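ATP-dependent zinc metalloprotease FtsH (Thermotoga maritima, PDB 4M8A) probably degrades cytoplasmic and membrane proteins as a processive, ATP-driven zinc metallopeptidase, represented here by its periplasmic domain. Local coordinates at residues S5-Y9 and R42-A48; S24-D30 and I66-R72. All blocks are in the same frame, centred on the assembly; numbering follows the deposited sequence.

Contact 1: residues S5-Y9 and R42-A48; sequences SKLSY and RVYEVDA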
# COMPACT_ATOMS: atom_id res chain seq x y z
N SER B 5 -1.97 -20.47 20.24
CA SER B 5 -0.55 -20.82 20.25
C SER B 5 0.33 -19.57 20.36
O SER B 5 0.09 -18.56 19.70
CB SER B 5 -0.20 -21.61 18.99
OG SER B 5 -0.88 -22.85 18.97
N LYS B 6 1.35 -19.64 21.19
CA LYS B 6 2.28 -18.52 21.32
C LYS B 6 2.99 -18.31 20.00
O LYS B 6 3.43 -19.27 19.36
CB LYS B 6 3.28 -18.81 22.45
CG LYS B 6 4.37 -17.76 22.64
CD LYS B 6 3.80 -16.41 23.07
CE LYS B 6 4.90 -15.46 23.56
NZ LYS B 6 5.81 -14.99 22.47
N LEU B 7 3.09 -17.06 19.57
CA LEU B 7 3.73 -16.70 18.31
C LEU B 7 4.62 -15.48 18.56
O LEU B 7 4.19 -14.50 19.16
CB LEU B 7 2.64 -16.38 17.29
CG LEU B 7 3.03 -15.94 15.88
CD1 LEU B 7 3.68 -17.10 15.15
CD2 LEU B 7 1.80 -15.47 15.13
N SER B 8 5.86 -15.54 18.11
CA SER B 8 6.76 -14.40 18.31
C SER B 8 6.32 -13.23 17.42
O SER B 8 5.66 -13.43 16.39
CB SER B 8 8.22 -14.78 18.01
OG SER B 8 8.43 -14.91 16.61
N TYR B 9 6.72 -12.02 17.80
CA TYR B 9 6.45 -10.86 16.96
C TYR B 9 7.08 -11.03 15.57
O TYR B 9 6.46 -10.74 14.55
CB TYR B 9 6.89 -9.55 17.64
CG TYR B 9 6.47 -8.35 16.83
CD1 TYR B 9 5.14 -7.95 16.77
CD2 TYR B 9 7.40 -7.64 16.09
CE1 TYR B 9 4.75 -6.87 16.01
CE2 TYR B 9 7.01 -6.54 15.32
CZ TYR B 9 5.69 -6.17 15.29
OH TYR B 9 5.27 -5.11 14.52
N ARG B 42 -6.77 -21.19 12.64
CA ARG B 42 -5.95 -21.20 13.84
C ARG B 42 -5.93 -19.81 14.46
O ARG B 42 -6.24 -18.80 13.82
CB ARG B 42 -4.52 -21.66 13.54
CG ARG B 42 -4.41 -23.14 13.18
CD ARG B 42 -2.97 -23.64 13.26
NE ARG B 42 -2.45 -23.61 14.63
CZ ARG B 42 -1.18 -23.87 14.96
NH1 ARG B 42 -0.29 -24.16 14.01
NH2 ARG B 42 -0.79 -23.82 16.22
N VAL B 43 -5.57 -19.77 15.74
CA VAL B 43 -5.43 -18.52 16.46
C VAL B 43 -4.13 -18.55 17.25
O VAL B 43 -3.74 -19.58 17.80
CB VAL B 43 -6.65 -18.20 17.35
CG1 VAL B 43 -6.83 -19.25 18.45
CG2 VAL B 43 -6.51 -16.82 17.97
N TYR B 44 -3.45 -17.41 17.26
CA TYR B 44 -2.16 -17.26 17.90
C TYR B 44 -2.21 -16.06 18.83
O TYR B 44 -2.97 -15.12 18.61
CB TYR B 44 -1.08 -17.02 16.85
CG TYR B 44 -0.92 -18.16 15.88
CD1 TYR B 44 -0.09 -19.24 16.18
CD2 TYR B 44 -1.63 -18.18 14.68
CE1 TYR B 44 0.05 -20.29 15.29
CE2 TYR B 44 -1.51 -19.24 13.79
CZ TYR B 44 -0.66 -20.29 14.10
OH TYR B 44 -0.52 -21.35 13.22
N GLU B 45 -1.36 -16.09 19.85
CA GLU B 45 -1.22 -14.99 20.78
C GLU B 45 0.18 -14.40 20.66
O GLU B 45 1.18 -15.11 20.79
CB GLU B 45 -1.50 -15.49 22.21
CG GLU B 45 -1.11 -14.55 23.31
CD GLU B 45 -1.50 -15.08 24.69
OE1 GLU B 45 -2.51 -15.81 24.80
OE2 GLU B 45 -0.78 -14.76 25.66
N VAL B 46 0.24 -13.10 20.41
CA VAL B 46 1.50 -12.40 20.26
C VAL B 46 1.60 -11.33 21.34
O VAL B 46 0.81 -10.38 21.37
CB VAL B 46 1.62 -11.71 18.87
CG1 VAL B 46 3.00 -11.05 18.73
CG2 VAL B 46 1.37 -12.70 17.75
N ASP B 47 2.57 -11.48 22.23
CA ASP B 47 2.78 -10.50 23.30
C ASP B 47 3.63 -9.37 22.73
O ASP B 47 4.83 -9.53 22.56
CB ASP B 47 3.46 -11.17 24.49
CG ASP B 47 3.53 -10.26 25.72
OD1 ASP B 47 3.49 -9.01 25.59
OD2 ASP B 47 3.64 -10.81 26.84
N ALA B 48 2.99 -8.25 22.42
CA ALA B 48 3.68 -7.17 21.70
C ALA B 48 3.07 -5.81 22.03
O ALA B 48 2.39 -5.22 21.19
CB ALA B 48 3.62 -7.40 20.18
O HOH W 1 6.02 -11.24 20.78

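Contact 2: residues S24-D30 and I66-R72; sequences SEVVIRD and IKVSGER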
# COMPACT_ATOMS: atom_id res chain seq x y z
N SER B 24 -6.10 -13.59 8.66
CA SER B 24 -7.44 -13.05 8.41
C SER B 24 -7.79 -11.89 9.33
O SER B 24 -8.46 -10.96 8.91
CB SER B 24 -8.50 -14.14 8.52
OG SER B 24 -8.38 -14.83 9.74
N GLU B 25 -7.34 -11.95 10.58
CA GLU B 25 -7.75 -10.95 11.56
C GLU B 25 -6.67 -10.77 12.60
O GLU B 25 -6.02 -11.73 13.01
CB GLU B 25 -9.08 -11.34 12.25
CG GLU B 25 -9.54 -10.29 13.27
CD GLU B 25 -10.92 -10.55 13.82
OE1 GLU B 25 -11.41 -11.68 13.66
OE2 GLU B 25 -11.50 -9.62 14.42
N VAL B 26 -6.49 -9.52 13.03
CA VAL B 26 -5.64 -9.20 14.16
C VAL B 26 -6.46 -8.40 15.15
O VAL B 26 -6.98 -7.34 14.81
CB VAL B 26 -4.39 -8.40 13.73
CG1 VAL B 26 -3.54 -8.05 14.93
CG2 VAL B 26 -3.56 -9.22 12.71
N VAL B 27 -6.60 -8.94 16.36
CA VAL B 27 -7.30 -8.24 17.42
C VAL B 27 -6.23 -7.60 18.30
O VAL B 27 -5.37 -8.30 18.85
CB VAL B 27 -8.22 -9.17 18.25
CG1 VAL B 27 -8.86 -8.42 19.43
CG2 VAL B 27 -9.29 -9.80 17.37
N ILE B 28 -6.27 -6.28 18.40
CA ILE B 28 -5.29 -5.53 19.17
C ILE B 28 -5.91 -5.25 20.54
O ILE B 28 -6.76 -4.35 20.71
CB ILE B 28 -4.89 -4.23 18.45
CG1 ILE B 28 -4.35 -4.53 17.04
CG2 ILE B 28 -3.82 -3.48 19.26
CD1 ILE B 28 -3.95 -3.26 16.25
N ARG B 29 -5.52 -6.05 21.51
CA ARG B 29 -6.10 -5.95 22.84
C ARG B 29 -5.47 -4.81 23.61
O ARG B 29 -4.28 -4.50 23.45
CB ARG B 29 -5.86 -7.25 23.61
CG ARG B 29 -6.57 -8.47 23.03
CD ARG B 29 -6.11 -9.77 23.69
NE ARG B 29 -6.13 -9.66 25.14
CZ ARG B 29 -7.17 -9.97 25.90
NH1 ARG B 29 -8.28 -10.43 25.34
NH2 ARG B 29 -7.09 -9.84 27.22
N ASP B 30 -6.25 -4.20 24.50
CA ASP B 30 -5.70 -3.12 25.30
C ASP B 30 -4.60 -3.57 26.27
O ASP B 30 -3.85 -2.73 26.76
CB ASP B 30 -6.79 -2.29 25.98
CG ASP B 30 -7.37 -2.95 27.20
OD1 ASP B 30 -7.25 -4.18 27.35
OD2 ASP B 30 -7.97 -2.22 28.02
N ILE B 66 -6.55 -7.18 5.91
CA ILE B 66 -6.63 -7.93 7.17
C ILE B 66 -7.57 -7.18 8.10
O ILE B 66 -7.53 -5.96 8.17
CB ILE B 66 -5.23 -8.11 7.80
CG1 ILE B 66 -4.37 -9.00 6.89
CG2 ILE B 66 -5.34 -8.69 9.23
CD1 ILE B 66 -2.90 -8.97 7.21
N LYS B 67 -8.46 -7.91 8.75
CA LYS B 67 -9.40 -7.30 9.67
C LYS B 67 -8.67 -6.91 10.94
O LYS B 67 -8.09 -7.76 11.62
CB LYS B 67 -10.53 -8.28 10.00
CG LYS B 67 -11.61 -7.70 10.91
CD LYS B 67 -12.77 -8.69 11.06
CE LYS B 67 -13.86 -8.12 11.95
NZ LYS B 67 -14.94 -9.13 12.19
N VAL B 68 -8.69 -5.62 11.27
CA VAL B 68 -8.04 -5.13 12.48
C VAL B 68 -9.13 -4.63 13.43
O VAL B 68 -9.95 -3.79 13.04
CB VAL B 68 -7.07 -3.98 12.17
CG1 VAL B 68 -6.49 -3.40 13.46
CG2 VAL B 68 -5.98 -4.46 11.22
N SER B 69 -9.12 -5.14 14.65
CA SER B 69 -10.17 -4.88 15.65
C SER B 69 -9.52 -4.58 16.98
O SER B 69 -8.69 -5.37 17.43
CB SER B 69 -11.03 -6.14 15.85
OG SER B 69 -11.58 -6.61 14.61
N GLY B 70 -9.90 -3.48 17.62
CA GLY B 70 -9.50 -3.25 19.00
C GLY B 70 -10.33 -4.05 19.98
O GLY B 70 -11.46 -4.43 19.68
N GLU B 71 -9.78 -4.30 21.17
CA GLU B 71 -10.50 -5.05 22.20
C GLU B 71 -10.20 -4.42 23.55
O GLU B 71 -9.10 -3.91 23.76
CB GLU B 71 -10.08 -6.53 22.19
CG GLU B 71 -10.78 -7.44 23.23
CD GLU B 71 -10.14 -7.40 24.63
OE1 GLU B 71 -9.01 -6.90 24.79
OE2 GLU B 71 -10.79 -7.87 25.59
N ARG B 72 -11.16 -4.48 24.46
CA ARG B 72 -10.94 -4.05 25.84
C ARG B 72 -11.88 -4.80 26.75
O ARG B 72 -12.79 -5.49 26.26
CB ARG B 72 -11.18 -2.55 25.99
CG ARG B 72 -12.63 -2.14 25.75
CD ARG B 72 -12.78 -0.64 25.77
NE ARG B 72 -12.12 -0.05 24.61
CZ ARG B 72 -11.75 1.22 24.52
NH1 ARG B 72 -11.98 2.06 25.53
NH2 ARG B 72 -11.17 1.65 23.40
OXT ARG B 72 -11.78 -4.70 27.98
O HOH W 2 -13.99 -11.61 13.05

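Contact 1: residues S5-Y9 and R42-A48
Ser5 meets two flat groups: its OG is at the edge of the Arg42 guanidinium and its carbonyl O at the edge of the Tyr44 ring. Over one guanidinium face stands Tyr44 CZ, 3.7 Å above the plane and centred on it. The bond from Arg42 NH2 to Ser5 OG spans 2.9 Å but is weak, bent to 124° at the hydrogen. Val46 CG1 lies at the Tyr9 ring edge, and Ala48 CB approaches Tyr9 CD1 obliquely at 3.8 Å.

Leading into helix 9-17, segment 5-9 runs outside edge strand 43-47 of the sheet, bridged once, Lys6 with Glu45. Ser5 N bonds to Val43 O. Glu45 N gives a bond to Ser5 O that is 162° at the hydrogen, and Leu7 N one of 3.0 Å to Glu45 O. With CG anti to the backbone N (chi1 179°), Leu7 brings CD2 to 3.7 Å from Tyr44 CB and 3.8 Å from Val46 CG2; Phe12 and Met15 also touch this leucine. A serine in place of Tyr44 removes the phenol end from that face and the ring edge beside Ser5; the guanidinium would probably be freer to turn away from Ser5 OG. Water 1 joins Tyr9 N, weakly, to Asp47 O.

Contact 2: residues S24-D30 and I66-R72
Glu71 and Arg29 lie side by side on neighbouring parallel strands, 67-71 and 24-29, at one side of the domain's mixed four-stranded sheet. Five successive bridges, from Glu25 with Lys67 to Arg29 with Glu71, backbone bonds such as Val26 N to Lys67 O, and a 25° angle between the strand axes establish the parallel pairing. Glu71 CB meets Val27 CG1 at 3.6 Å. The bend at chi2 (-84°) then sets CD over one face of the Arg29 guanidinium, nearest NH1, with the carboxylate and guanidinium planes 15° apart. OE1 comes within 3.4 Å of Arg29 CB and sits above the guanidinium but off its centre. OE2 reaches Arg29 NH1 at 3.6 Å, a salt bridge without a hydrogen bond, the oxygen standing off the plane in which the N-H groups point; NH2 instead engages Asp31.

Across the sheet, Ile28 CD1 packs 3.8 Å from Val68 CG1, beneath helix 55-63 and against Trp50 of a neighbouring subunit. Back on the Glu71 face, Glu25 and Lys67 run alongside each other. Glu25 OE2 is held by Ser69 OG at 3.0 Å and stays 4.1 Å from Lys67 NZ, while water 2 donates to Glu25 OE1 at 2.7 Å and accepts from Lys67 NZ.

From the N terminus the segments come in the order 5-9, 24-30, 42-48, 66-72, so the two contacts cross rather than nest. Contact 1 closes a loop holding most of helix 9-17 and strands 23-29 and 33-38, tying the chain's start to one outermost strand. Contact 2 closes the next, overlapping loop, through strands 33-38 and 43-47 and helix 55-63, and sets the C-terminal strand beside 23-29 as the other outermost strand. Their centres are 13 Å apart, with nearest atoms about 6 Å apart and strand 33-38 between them. Between subunits the two contacts meet: Asp47 of contact 1 forms a salt bridge with Arg72 of a neighbouring subunit.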